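Local coordinates for protein Phenylalanine/tyrosine ammonia-lyase (Rhodosporidium toruloides, PDB 1Y2M) that catalyses the non-oxidative deamination of L-phenylalanine and L-tyrosine to trans-cinnamate and p-coumarate, releasing ammonium, at residues Ala475-Glu480 / Leu520-Ala525; Ser295-Thr300 / Phe437-Glu442; His287-Leu292 / Glu515-Leu520. One frame throughout, in Å; residues are numbered along the deposited sequence.

Interaction 1 (Ala475-Glu480 / Leu520-Ala525); sequences AAYTSE and LSLLLA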
ATOM      1  N   ALA B 475      -2.320  -2.094  20.028  1.00 10.07           N
ATOM      2  CA  ALA B 475      -2.061  -2.893  18.815  1.00  9.07           C
ATOM      3  C   ALA B 475      -2.978  -2.372  17.692  1.00  9.26           C
ATOM      4  O   ALA B 475      -2.575  -2.187  16.544  1.00  9.46           O
ATOM      5  CB  ALA B 475      -2.321  -4.354  19.062  1.00  8.42           C
ATOM      6  N   ALA B 476      -4.244  -2.213  18.019  1.00  7.69           N
ATOM      7  CA  ALA B 476      -5.239  -1.816  17.013  1.00  9.78           C
ATOM      8  C   ALA B 476      -4.855  -0.459  16.390  1.00 11.62           C
ATOM      9  O   ALA B 476      -4.989  -0.206  15.184  1.00  9.52           O
ATOM     10  CB  ALA B 476      -6.596  -1.718  17.662  1.00 11.56           C
ATOM     11  N   TYR B 477      -4.446   0.486  17.242  1.00  8.73           N
ATOM     12  CA  TYR B 477      -4.123   1.828  16.737  1.00  8.78           C
ATOM     13  C   TYR B 477      -2.914   1.728  15.826  1.00  9.66           C
ATOM     14  O   TYR B 477      -2.850   2.390  14.781  1.00  9.79           O
ATOM     15  CB  TYR B 477      -3.865   2.781  17.893  1.00  9.46           C
ATOM     16  CG  TYR B 477      -4.971   2.933  18.893  1.00  6.85           C
ATOM     17  CD1 TYR B 477      -6.325   2.891  18.551  1.00 11.58           C
ATOM     18  CD2 TYR B 477      -4.649   3.128  20.258  1.00  7.08           C
ATOM     19  CE1 TYR B 477      -7.334   3.058  19.547  1.00 11.59           C
ATOM     20  CE2 TYR B 477      -5.672   3.299  21.274  1.00  9.00           C
ATOM     21  CZ  TYR B 477      -7.009   3.232  20.900  1.00  8.55           C
ATOM     22  OH  TYR B 477      -7.982   3.405  21.867  1.00 10.19           O
ATOM     23  N   THR B 478      -1.942   0.906  16.227  1.00  7.71           N
ATOM     24  CA  THR B 478      -0.724   0.754  15.473  1.00  8.84           C
ATOM     25  C   THR B 478      -1.039   0.141  14.100  1.00  7.02           C
ATOM     26  O   THR B 478      -0.539   0.605  13.058  1.00  8.64           O
ATOM     27  CB  THR B 478       0.296  -0.066  16.281  1.00 11.29           C
ATOM     28  OG1 THR B 478       0.528   0.610  17.515  1.00  9.46           O
ATOM     29  CG2 THR B 478       1.576  -0.231  15.572  1.00 11.44           C
ATOM     30  N   SER B 479      -1.899  -0.877  14.049  1.00  8.76           N
ATOM     31  CA  SER B 479      -2.266  -1.479  12.763  1.00  9.85           C
ATOM     32  C   SER B 479      -2.894  -0.431  11.863  1.00  9.21           C
ATOM     33  O   SER B 479      -2.572  -0.312  10.687  1.00  9.06           O
ATOM     34  CB  SER B 479      -3.299  -2.579  12.960  1.00 11.65           C
ATOM     35  OG  SER B 479      -2.777  -3.660  13.731  1.00  8.65           O
ATOM     36  N   GLU B 480      -3.801   0.362  12.436  1.00  7.30           N
ATOM     37  CA  GLU B 480      -4.492   1.405  11.662  1.00  6.20           C
ATOM     38  C   GLU B 480      -3.524   2.447  11.090  1.00  8.70           C
ATOM     39  O   GLU B 480      -3.619   2.799   9.907  1.00  9.54           O
ATOM     40  CB  GLU B 480      -5.593   2.056  12.485  1.00  7.82           C
ATOM     41  CG  GLU B 480      -6.389   3.021  11.653  1.00 11.10           C
ATOM     42  CD  GLU B 480      -7.704   3.453  12.318  1.00  9.71           C
ATOM     43  OE1 GLU B 480      -8.163   2.751  13.280  1.00  9.64           O
ATOM     44  OE2 GLU B 480      -8.271   4.517  11.902  1.00 11.07           O
ATOM     45  N   LEU B 520      -2.584   8.348  16.266  1.00  8.73           N
ATOM     46  CA  LEU B 520      -1.369   8.370  17.101  1.00  8.02           C
ATOM     47  C   LEU B 520      -1.706   9.011  18.442  1.00  8.95           C
ATOM     48  O   LEU B 520      -1.146   8.600  19.461  1.00  9.15           O
ATOM     49  CB  LEU B 520      -0.214   9.116  16.433  1.00  9.73           C
ATOM     50  CG  LEU B 520       1.133   9.067  17.175  1.00 10.62           C
ATOM     51  CD1 LEU B 520       1.559   7.676  17.626  1.00 12.29           C
ATOM     52  CD2 LEU B 520       2.287   9.635  16.344  1.00  9.87           C
ATOM     53  N   SER B 521      -2.587  10.029  18.481  1.00  9.06           N
ATOM     54  CA  SER B 521      -2.953  10.662  19.763  1.00  8.80           C
ATOM     55  C   SER B 521      -3.647   9.662  20.668  1.00  6.99           C
ATOM     56  O   SER B 521      -3.466   9.683  21.879  1.00  9.09           O
ATOM     57  CB  SER B 521      -3.834  11.860  19.528  1.00  8.61           C
ATOM     58  OG  SER B 521      -3.166  12.868  18.737  1.00 10.44           O
ATOM     59  N   LEU B 522      -4.464   8.797  20.083  1.00  7.27           N
ATOM     60  CA  LEU B 522      -5.126   7.754  20.900  1.00  8.37           C
ATOM     61  C   LEU B 522      -4.074   6.817  21.488  1.00 10.38           C
ATOM     62  O   LEU B 522      -4.145   6.443  22.663  1.00  8.89           O
ATOM     63  CB  LEU B 522      -6.065   6.905  20.022  1.00  8.69           C
ATOM     64  CG  LEU B 522      -7.324   7.597  19.483  1.00  9.10           C
ATOM     65  CD1 LEU B 522      -8.020   6.789  18.414  1.00  9.48           C
ATOM     66  CD2 LEU B 522      -8.276   7.883  20.628  1.00 12.38           C
ATOM     67  N   LEU B 523      -3.123   6.408  20.658  1.00  8.46           N
ATOM     68  CA  LEU B 523      -2.049   5.504  21.089  1.00  8.86           C
ATOM     69  C   LEU B 523      -1.196   6.151  22.166  1.00  9.17           C
ATOM     70  O   LEU B 523      -0.842   5.495  23.177  1.00  9.81           O
ATOM     71  CB  LEU B 523      -1.214   5.094  19.877  1.00 10.24           C
ATOM     72  CG  LEU B 523      -0.038   4.183  20.135  1.00  8.31           C
ATOM     73  CD1 LEU B 523      -0.364   2.970  20.882  1.00  8.56           C
ATOM     74  CD2 LEU B 523       0.748   3.898  18.804  1.00 11.40           C
ATOM     75  N   LEU B 524      -0.777   7.398  21.933  1.00  8.83           N
ATOM     76  CA  LEU B 524       0.127   8.022  22.897  1.00  8.62           C
ATOM     77  C   LEU B 524      -0.615   8.367  24.214  1.00 10.04           C
ATOM     78  O   LEU B 524      -0.025   8.320  25.303  1.00  9.96           O
ATOM     79  CB  LEU B 524       0.841   9.236  22.302  1.00  8.49           C
ATOM     80  CG  LEU B 524       1.759   8.853  21.140  1.00 10.81           C
ATOM     81  CD1 LEU B 524       2.632  10.060  20.830  1.00  9.93           C
ATOM     82  CD2 LEU B 524       2.640   7.630  21.381  1.00 12.04           C
ATOM     83  N   ALA B 525      -1.909   8.690  24.123  1.00  8.83           N
ATOM     84  CA  ALA B 525      -2.742   8.896  25.355  1.00  9.40           C
ATOM     85  C   ALA B 525      -2.775   7.576  26.159  1.00  8.74           C
ATOM     86  O   ALA B 525      -2.689   7.567  27.358  1.00  9.38           O
ATOM     87  CB  ALA B 525      -4.105   9.349  25.028  1.00 11.34           C
TER
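Y477 lays the face of its ring against L522. The CB of L522 sits 3.8 Å from the centroid of the Y477 ring and only 10° off the ring normal. This is a CH-pi contact made almost over the ring centre. The two side chains cross at about a right angle. L522 CD1 adds a second touch, 4.0 Å from Y477 CE1. Toward the CD2 side of the ring, Y477 CD2 approaches the L523 backbone obliquely, 3.6 Å from its CA. The chi1 of Y477, -57°, turns CG to the side of its own backbone N, and this places the ring against L522 and L523 together. This half is the tight one.

The other half is thinner. There T478 meets L523 through a single pair of atoms, with T478 OG1 at 3.5 Å from L523 CD2. The polar need of T478 OG1 is met within its own helix, by a hydrogen bond to A474 O. Neither half faces solvent, since all four touching residues are buried.

With an alanine in place of Y477, L522 CB would probably lose the flat surface beneath it and a gap would open between the helices.

Helices 468-484 and 506-560 pack nearly antiparallel here, at 152° with axes 9.1 Å apart, in the central helical bundle of the PAL/histidase fold. Y477 also packs on V519 and T526 of helix 506-560. Helix 416-443 closes the T478 side through F437, helix 691-703 touches L522 through Y699, and L522 also packs on V142 of the second subunit.

Interaction 2 (Ser295-Thr300 / Phe437-Glu442); sequences SLTAMT and FTQLTE
Q439 reaches across to T297 with the N-H end of its amide. Its NE2 donates a hydrogen bond to T297 OG1 at 2.9 Å, with an N-H...O angle of 166°. The hydroxyl oxygen lies close to the amide plane, 8° out of it. The Q439 chain is extended beyond CG, and this length lets the amide span the distance to the other helix. The two side chains cross at about a right angle. Q439 NE2 also stands 3.6 Å from T297 CG2. T297 OG1 is bonded again to S293 O, one turn back in its own helix. Q439 NE2 has a second acceptor as well, P364 O, so both ends of the link are held twice.

The segments belong to helices 273-303 and 416-443, two long members of the central helical bundle of the PAL/histidase fold. Here they run nearly parallel, at 23°, with axes 10.6 Å apart. Q439 bridges that separation.

The oxygen end of the amide makes no bond across the contact. Q439 OE1 lies 3.8 Å from T297 CA and 4.2 Å from T300 OG1. The T300 and Q439 side chains meet at a slant, and OE1 has a weak hydrogen bond from N436 ND2. T300 OG1 instead donates to L296 O at 2.8 Å, above the carbonyl plane, while T300 N approaches that oxygen from the opposite face. T300 OG1 is also hydrogen-bonded to H527 NE2 of helix 506-560.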
ATOM      1  N   SER B 295       9.168  12.012  25.270  1.00  8.30           N
ATOM      2  CA  SER B 295       8.812  12.070  26.677  1.00 10.40           C
ATOM      3  C   SER B 295       8.365  10.711  27.227  1.00  7.78           C
ATOM      4  O   SER B 295       8.767  10.277  28.306  1.00  9.43           O
ATOM      5  CB  SER B 295       7.757  13.164  26.934  1.00 13.68           C
ATOM      6  OG  SER B 295       8.282  14.463  26.609  1.00 12.70           O
ATOM      7  N   LEU B 296       7.538  10.011  26.458  1.00  8.20           N
ATOM      8  CA  LEU B 296       7.072   8.693  26.820  1.00  7.90           C
ATOM      9  C   LEU B 296       8.198   7.678  26.820  1.00  9.44           C
ATOM     10  O   LEU B 296       8.233   6.813  27.684  1.00  9.71           O
ATOM     11  CB  LEU B 296       5.987   8.259  25.841  1.00 11.55           C
ATOM     12  CG  LEU B 296       4.650   8.935  26.067  1.00  9.94           C
ATOM     13  CD1 LEU B 296       3.732   8.646  24.934  1.00 10.90           C
ATOM     14  CD2 LEU B 296       4.039   8.417  27.338  1.00 11.21           C
ATOM     15  N   THR B 297       9.143   7.803  25.905  1.00  7.05           N
ATOM     16  CA  THR B 297      10.353   6.998  25.922  1.00  8.12           C
ATOM     17  C   THR B 297      11.090   7.132  27.278  1.00  9.15           C
ATOM     18  O   THR B 297      11.434   6.132  27.915  1.00  9.28           O
ATOM     19  CB  THR B 297      11.304   7.349  24.740  1.00  9.42           C
ATOM     20  OG1 THR B 297      10.657   7.059  23.502  1.00  9.40           O
ATOM     21  CG2 THR B 297      12.564   6.493  24.824  1.00  7.64           C
ATOM     22  N   ALA B 298      11.301   8.373  27.696  1.00  8.60           N
ATOM     23  CA  ALA B 298      11.998   8.667  28.965  1.00  6.48           C
ATOM     24  C   ALA B 298      11.197   8.037  30.128  1.00  8.07           C
ATOM     25  O   ALA B 298      11.759   7.315  30.995  1.00  9.52           O
ATOM     26  CB  ALA B 298      12.157  10.141  29.160  1.00  8.35           C
HETATM   27  N   MSE B 299       9.889   8.260  30.155  1.00  9.32           N
HETATM   28  CA  MSE B 299       9.088   7.759  31.300  1.00  9.08           C
HETATM   29  C   MSE B 299       9.031   6.250  31.350  1.00  8.23           C
HETATM   30  O   MSE B 299       8.935   5.615  32.409  1.00  9.41           O
HETATM   31  CB  MSE B 299       7.724   8.410  31.287  1.00 10.35           C
HETATM   32  CG  MSE B 299       7.871   9.848  31.474  1.00 15.98           C
HETATM   33 SE   MSE B 299       6.139  10.769  31.612  1.00 30.57          SE
HETATM   34  CE  MSE B 299       5.878  10.540  33.459  1.00 28.93           C
ATOM     35  N   THR B 300       9.053   5.654  30.168  1.00  7.46           N
ATOM     36  CA  THR B 300       9.146   4.181  30.082  1.00  7.97           C
ATOM     37  C   THR B 300      10.487   3.656  30.587  1.00  8.52           C
ATOM     38  O   THR B 300      10.553   2.602  31.230  1.00 10.31           O
ATOM     39  CB  THR B 300       8.808   3.677  28.672  1.00  8.64           C
ATOM     40  OG1 THR B 300       7.521   4.187  28.244  1.00  9.16           O
ATOM     41  CG2 THR B 300       8.766   2.151  28.622  1.00  8.29           C
ATOM     42  N   PHE B 437       4.254   1.775  20.582  1.00  8.30           N
ATOM     43  CA  PHE B 437       3.493   0.521  20.826  1.00  9.32           C
ATOM     44  C   PHE B 437       4.477  -0.535  21.392  1.00  9.81           C
ATOM     45  O   PHE B 437       4.173  -1.264  22.327  1.00  9.16           O
ATOM     46  CB  PHE B 437       2.945  -0.017  19.517  1.00  9.96           C
ATOM     47  CG  PHE B 437       2.493  -1.442  19.597  1.00  9.55           C
ATOM     48  CD1 PHE B 437       1.403  -1.805  20.359  1.00 12.53           C
ATOM     49  CD2 PHE B 437       3.191  -2.411  18.944  1.00 11.47           C
ATOM     50  CE1 PHE B 437       1.005  -3.123  20.460  1.00 12.60           C
ATOM     51  CE2 PHE B 437       2.824  -3.748  19.051  1.00 14.14           C
ATOM     52  CZ  PHE B 437       1.716  -4.091  19.810  1.00 11.75           C
ATOM     53  N   THR B 438       5.628  -0.694  20.755  1.00  8.64           N
ATOM     54  CA  THR B 438       6.570  -1.740  21.188  1.00 10.69           C
ATOM     55  C   THR B 438       7.099  -1.480  22.578  1.00  8.21           C
ATOM     56  O   THR B 438       7.284  -2.428  23.392  1.00  9.44           O
ATOM     57  CB  THR B 438       7.788  -1.973  20.256  1.00 11.57           C
ATOM     58  OG1 THR B 438       8.629  -0.805  20.169  1.00 10.75           O
ATOM     59  CG2 THR B 438       7.312  -2.346  18.866  1.00  9.35           C
ATOM     60  N   GLN B 439       7.280  -0.208  22.909  1.00  8.96           N
ATOM     61  CA  GLN B 439       7.659   0.148  24.332  1.00  8.14           C
ATOM     62  C   GLN B 439       6.559  -0.245  25.310  1.00 11.45           C
ATOM     63  O   GLN B 439       6.834  -0.843  26.372  1.00 10.23           O
ATOM     64  CB  GLN B 439       7.924   1.653  24.482  1.00  8.16           C
ATOM     65  CG  GLN B 439       9.125   2.150  23.736  1.00  9.32           C
ATOM     66  CD  GLN B 439       9.222   3.653  23.713  1.00  8.39           C
ATOM     67  OE1 GLN B 439       8.286   4.339  24.155  1.00 10.45           O
ATOM     68  NE2 GLN B 439      10.340   4.191  23.179  1.00  9.46           N
ATOM     69  N   LEU B 440       5.334   0.140  24.987  1.00  9.48           N
ATOM     70  CA  LEU B 440       4.196  -0.075  25.863  1.00  9.86           C
ATOM     71  C   LEU B 440       3.944  -1.580  26.002  1.00  8.48           C
ATOM     72  O   LEU B 440       3.783  -2.066  27.097  1.00  9.46           O
ATOM     73  CB  LEU B 440       2.968   0.593  25.282  1.00 10.64           C
ATOM     74  CG  LEU B 440       1.651   0.294  26.024  1.00 10.10           C
ATOM     75  CD1 LEU B 440       1.734   0.769  27.441  1.00 10.13           C
ATOM     76  CD2 LEU B 440       0.488   1.023  25.362  1.00 12.68           C
ATOM     77  N   THR B 441       3.965  -2.341  24.903  1.00  9.28           N
ATOM     78  CA  THR B 441       3.556  -3.745  24.993  1.00  9.67           C
ATOM     79  C   THR B 441       4.608  -4.572  25.750  1.00 12.19           C
ATOM     80  O   THR B 441       4.290  -5.554  26.423  1.00 13.08           O
ATOM     81  CB  THR B 441       3.143  -4.279  23.630  1.00 12.83           C
ATOM     82  OG1 THR B 441       2.320  -5.466  23.826  1.00 12.24           O
ATOM     83  CG2 THR B 441       4.333  -4.564  22.772  1.00 13.28           C
ATOM     84  N   GLU B 442       5.865  -4.147  25.712  1.00 11.63           N
ATOM     85  CA  GLU B 442       6.908  -4.754  26.523  1.00 11.51           C
ATOM     86  C   GLU B 442       6.626  -4.510  27.998  1.00 10.50           C
ATOM     87  O   GLU B 442       6.701  -5.419  28.825  1.00 12.95           O
ATOM     88  CB  GLU B 442       8.266  -4.191  26.116  1.00 12.80           C
ATOM     89  CG  GLU B 442       9.450  -4.760  26.896  1.00 16.81           C
ATOM     90  CD  GLU B 442      10.784  -4.174  26.468  1.00 21.46           C
ATOM     91  OE1 GLU B 442      10.874  -3.507  25.389  1.00 20.24           O
ATOM     92  OE2 GLU B 442      11.756  -4.370  27.247  1.00 19.08           O
TER

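Interaction 3 (His287-Leu292 / Glu515-Leu520); sequences HMLSLL and ESNDVL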
ATOM      1  N   HIS B 287       4.471  17.575  15.175  1.00  6.74           N
ATOM      2  CA  HIS B 287       5.661  17.969  15.971  1.00  7.77           C
ATOM      3  C   HIS B 287       5.439  17.670  17.447  1.00  7.88           C
ATOM      4  O   HIS B 287       6.332  17.212  18.177  1.00  8.72           O
ATOM      5  CB  HIS B 287       5.914  19.459  15.863  1.00  8.18           C
ATOM      6  CG  HIS B 287       6.572  19.916  14.582  1.00  8.49           C
ATOM      7  ND1 HIS B 287       7.727  19.356  14.078  1.00 10.87           N
ATOM      8  CD2 HIS B 287       6.283  20.977  13.784  1.00 10.26           C
ATOM      9  CE1 HIS B 287       8.087  20.026  12.991  1.00 12.53           C
ATOM     10  NE2 HIS B 287       7.230  21.024  12.798  1.00 11.54           N
HETATM   11  N   MSE B 288       4.219  17.972  17.908  1.00  8.97           N
HETATM   12  CA  MSE B 288       3.901  17.771  19.326  1.00  8.61           C
HETATM   13  C   MSE B 288       3.936  16.294  19.688  1.00 10.27           C
HETATM   14  O   MSE B 288       4.409  15.903  20.745  1.00 10.36           O
HETATM   15  CB  MSE B 288       2.532  18.340  19.704  1.00 10.23           C
HETATM   16  CG  MSE B 288       2.311  19.742  19.300  1.00  9.43           C
HETATM   17 SE   MSE B 288       3.707  20.962  19.965  1.00 21.61          SE
HETATM   18  CE  MSE B 288       3.142  22.487  18.773  1.00 20.45           C
ATOM     19  N   LEU B 289       3.438  15.459  18.776  1.00  8.22           N
ATOM     20  CA  LEU B 289       3.331  14.053  19.020  1.00  8.27           C
ATOM     21  C   LEU B 289       4.757  13.451  18.981  1.00  7.85           C
ATOM     22  O   LEU B 289       5.053  12.552  19.733  1.00  9.06           O
ATOM     23  CB  LEU B 289       2.423  13.403  17.991  1.00  7.97           C
ATOM     24  CG  LEU B 289       0.934  13.671  18.095  1.00  9.70           C
ATOM     25  CD1 LEU B 289       0.221  13.156  16.862  1.00 11.91           C
ATOM     26  CD2 LEU B 289       0.353  13.009  19.334  1.00 10.38           C
ATOM     27  N   SER B 290       5.646  14.014  18.183  1.00 10.23           N
ATOM     28  CA  SER B 290       7.036  13.581  18.147  1.00  8.13           C
ATOM     29  C   SER B 290       7.680  13.861  19.488  1.00  9.08           C
ATOM     30  O   SER B 290       8.375  13.018  20.052  1.00  9.54           O
ATOM     31  CB  SER B 290       7.774  14.394  17.073  1.00 10.38           C
ATOM     32  OG  SER B 290       9.153  14.114  17.072  1.00 14.55           O
ATOM     33  N   LEU B 291       7.417  15.051  20.045  1.00  7.21           N
ATOM     34  CA  LEU B 291       7.990  15.399  21.366  1.00  8.92           C
ATOM     35  C   LEU B 291       7.399  14.529  22.454  1.00  8.52           C
ATOM     36  O   LEU B 291       8.086  14.085  23.372  1.00  9.91           O
ATOM     37  CB  LEU B 291       7.831  16.883  21.681  1.00 11.01           C
ATOM     38  CG  LEU B 291       8.650  17.835  20.779  1.00 12.49           C
ATOM     39  CD1 LEU B 291       8.481  19.292  21.268  1.00 12.91           C
ATOM     40  CD2 LEU B 291      10.115  17.474  20.754  1.00 15.30           C
ATOM     41  N   LEU B 292       6.118  14.257  22.360  1.00  8.03           N
ATOM     42  CA  LEU B 292       5.450  13.377  23.343  1.00  9.07           C
ATOM     43  C   LEU B 292       6.006  11.942  23.297  1.00  9.73           C
ATOM     44  O   LEU B 292       6.160  11.277  24.316  1.00  8.93           O
ATOM     45  CB  LEU B 292       3.936  13.422  23.162  1.00  7.68           C
ATOM     46  CG  LEU B 292       3.070  12.494  24.021  1.00  9.57           C
ATOM     47  CD1 LEU B 292       3.297  12.800  25.528  1.00 10.62           C
ATOM     48  CD2 LEU B 292       1.597  12.566  23.677  1.00 10.70           C
ATOM     49  N   GLU B 515      -5.714  12.188   9.999  1.00  8.34           N
ATOM     50  CA  GLU B 515      -6.295  11.016  10.653  1.00 10.35           C
ATOM     51  C   GLU B 515      -5.185  10.249  11.384  1.00  9.24           C
ATOM     52  O   GLU B 515      -5.397   9.775  12.515  1.00 10.00           O
ATOM     53  CB  GLU B 515      -6.995  10.119   9.652  1.00 11.29           C
ATOM     54  CG  GLU B 515      -7.750   8.990  10.368  1.00 10.12           C
ATOM     55  CD  GLU B 515      -8.665   8.131   9.505  1.00 17.09           C
ATOM     56  OE1 GLU B 515      -8.863   8.410   8.280  1.00 15.05           O
ATOM     57  OE2 GLU B 515      -9.212   7.141  10.072  1.00 13.84           O
ATOM     58  N   SER B 516      -3.996  10.130  10.778  1.00  9.41           N
ATOM     59  CA  SER B 516      -2.898   9.474  11.481  1.00  8.22           C
ATOM     60  C   SER B 516      -2.519  10.238  12.751  1.00  8.56           C
ATOM     61  O   SER B 516      -2.247   9.626  13.789  1.00  9.04           O
ATOM     62  CB  SER B 516      -1.667   9.321  10.610  1.00  9.78           C
ATOM     63  OG  SER B 516      -1.950   8.392   9.576  1.00  9.44           O
ATOM     64  N   ASN B 517      -2.576  11.575  12.728  1.00  8.97           N
ATOM     65  CA  ASN B 517      -2.361  12.336  13.962  1.00  7.80           C
ATOM     66  C   ASN B 517      -3.339  11.918  15.027  1.00  7.32           C
ATOM     67  O   ASN B 517      -2.966  11.752  16.195  1.00  9.71           O
ATOM     68  CB  ASN B 517      -2.425  13.869  13.822  1.00  9.52           C
ATOM     69  CG  ASN B 517      -1.204  14.471  13.193  1.00 11.85           C
ATOM     70  OD1 ASN B 517      -0.101  13.966  13.359  1.00  9.94           O
ATOM     71  ND2 ASN B 517      -1.381  15.643  12.538  1.00  8.16           N
ATOM     72  N   ASP B 518      -4.592  11.721  14.645  1.00  8.91           N
ATOM     73  CA  ASP B 518      -5.659  11.405  15.571  1.00  8.73           C
ATOM     74  C   ASP B 518      -5.413  10.030  16.180  1.00  7.36           C
ATOM     75  O   ASP B 518      -5.462   9.821  17.411  1.00  9.91           O
ATOM     76  CB  ASP B 518      -6.988  11.410  14.824  1.00 12.13           C
ATOM     77  CG  ASP B 518      -8.204  11.446  15.763  1.00 15.31           C
ATOM     78  OD1 ASP B 518      -8.124  12.004  16.912  1.00 15.82           O
ATOM     79  OD2 ASP B 518      -9.269  10.960  15.312  1.00 16.70           O
ATOM     80  N   VAL B 519      -5.134   9.053  15.312  1.00  7.85           N
ATOM     81  CA  VAL B 519      -4.858   7.689  15.798  1.00  8.14           C
ATOM     82  C   VAL B 519      -3.643   7.636  16.663  1.00  8.39           C
ATOM     83  O   VAL B 519      -3.639   6.924  17.701  1.00  9.16           O
ATOM     84  CB  VAL B 519      -4.797   6.721  14.638  1.00  9.53           C
ATOM     85  CG1 VAL B 519      -4.458   5.310  15.092  1.00  8.82           C
ATOM     86  CG2 VAL B 519      -6.132   6.772  13.908  1.00 10.81           C
ATOM     87  N   LEU B 520      -2.584   8.348  16.266  1.00  8.73           N
ATOM     88  CA  LEU B 520      -1.369   8.370  17.101  1.00  8.02           C
ATOM     89  C   LEU B 520      -1.706   9.011  18.442  1.00  8.95           C
ATOM     90  O   LEU B 520      -1.146   8.600  19.461  1.00  9.15           O
ATOM     91  CB  LEU B 520      -0.214   9.116  16.433  1.00  9.73           C
ATOM     92  CG  LEU B 520       1.133   9.067  17.175  1.00 10.62           C
ATOM     93  CD1 LEU B 520       1.559   7.676  17.626  1.00 12.29           C
ATOM     94  CD2 LEU B 520       2.287   9.635  16.344  1.00  9.87           C
TER
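The backbone oxygen of N517 receives a hydrogen bond from the hydroxyl of S521, and methyl CD1 of L289 presses on the same oxygen from the facing helix. L289 CD1 lies 3.5 Å from N517 O and makes no bond with it. The same methyl is 3.6 Å from N517 OD1. So one branch of L289 touches both the main-chain and the side-chain oxygen of this asparagine.

The rest of the contact is apolar. L289 CD1 also meets L520 CB, at 4.1 Å. In return, L520 CD2 comes up beside L289 CB at the same distance, 4.1 Å, so the two leucines reach past each other from facing helices. L289 has CG turned to the side of its backbone N (chi1 -72°), and an extended chi2 of 170° carries CD1 forward between N517 and L520. The CA of N517 sends its CB off to one side, but the amide bends back until its end comes close to L289.

Helices 273-303 and 506-560 run here in much the same direction. Both are long helices of the central bundle. L289 and L520 have the nearest CA atoms, 7.6 Å apart. L429 of helix 416-443 packs against both N517 and L520, so a third helix covers the contact.

No hydrogen bond crosses between the two segments. The polar tie between their helices lies farther back, where N517 ND2 donates to A282 O on helix 273-303. That bond probably fixes the rotation of the amide. It leaves OD1 facing a methyl. The contact is mostly apolar, and the N517 amide oxygen it buries without a partner in the model probably carries some energetic cost.

In the fold
All three contacts lie in the central helix bundle. Interactions 1 and 3 share L520, and their centres are 10 Å apart. They meet again where L289 CD2 touches S521 OG at 3.6 Å. E480 OE2 and E515 OE2 stand 3.3 Å apart, and R512 and R206 of the second subunit form salt bridges to both glutamates, probably easing their repulsion. Interaction 2 joins interaction 1 where F437 CB packs on T478 OG1 at 3.2 Å. Interactions 2 and 3 both use helix 273-303, with centres 15 Å apart. Interaction 2 lies nearest the substrate site: the T297 side chain is about 9 Å from that of R366, which by similarity binds cinnamate.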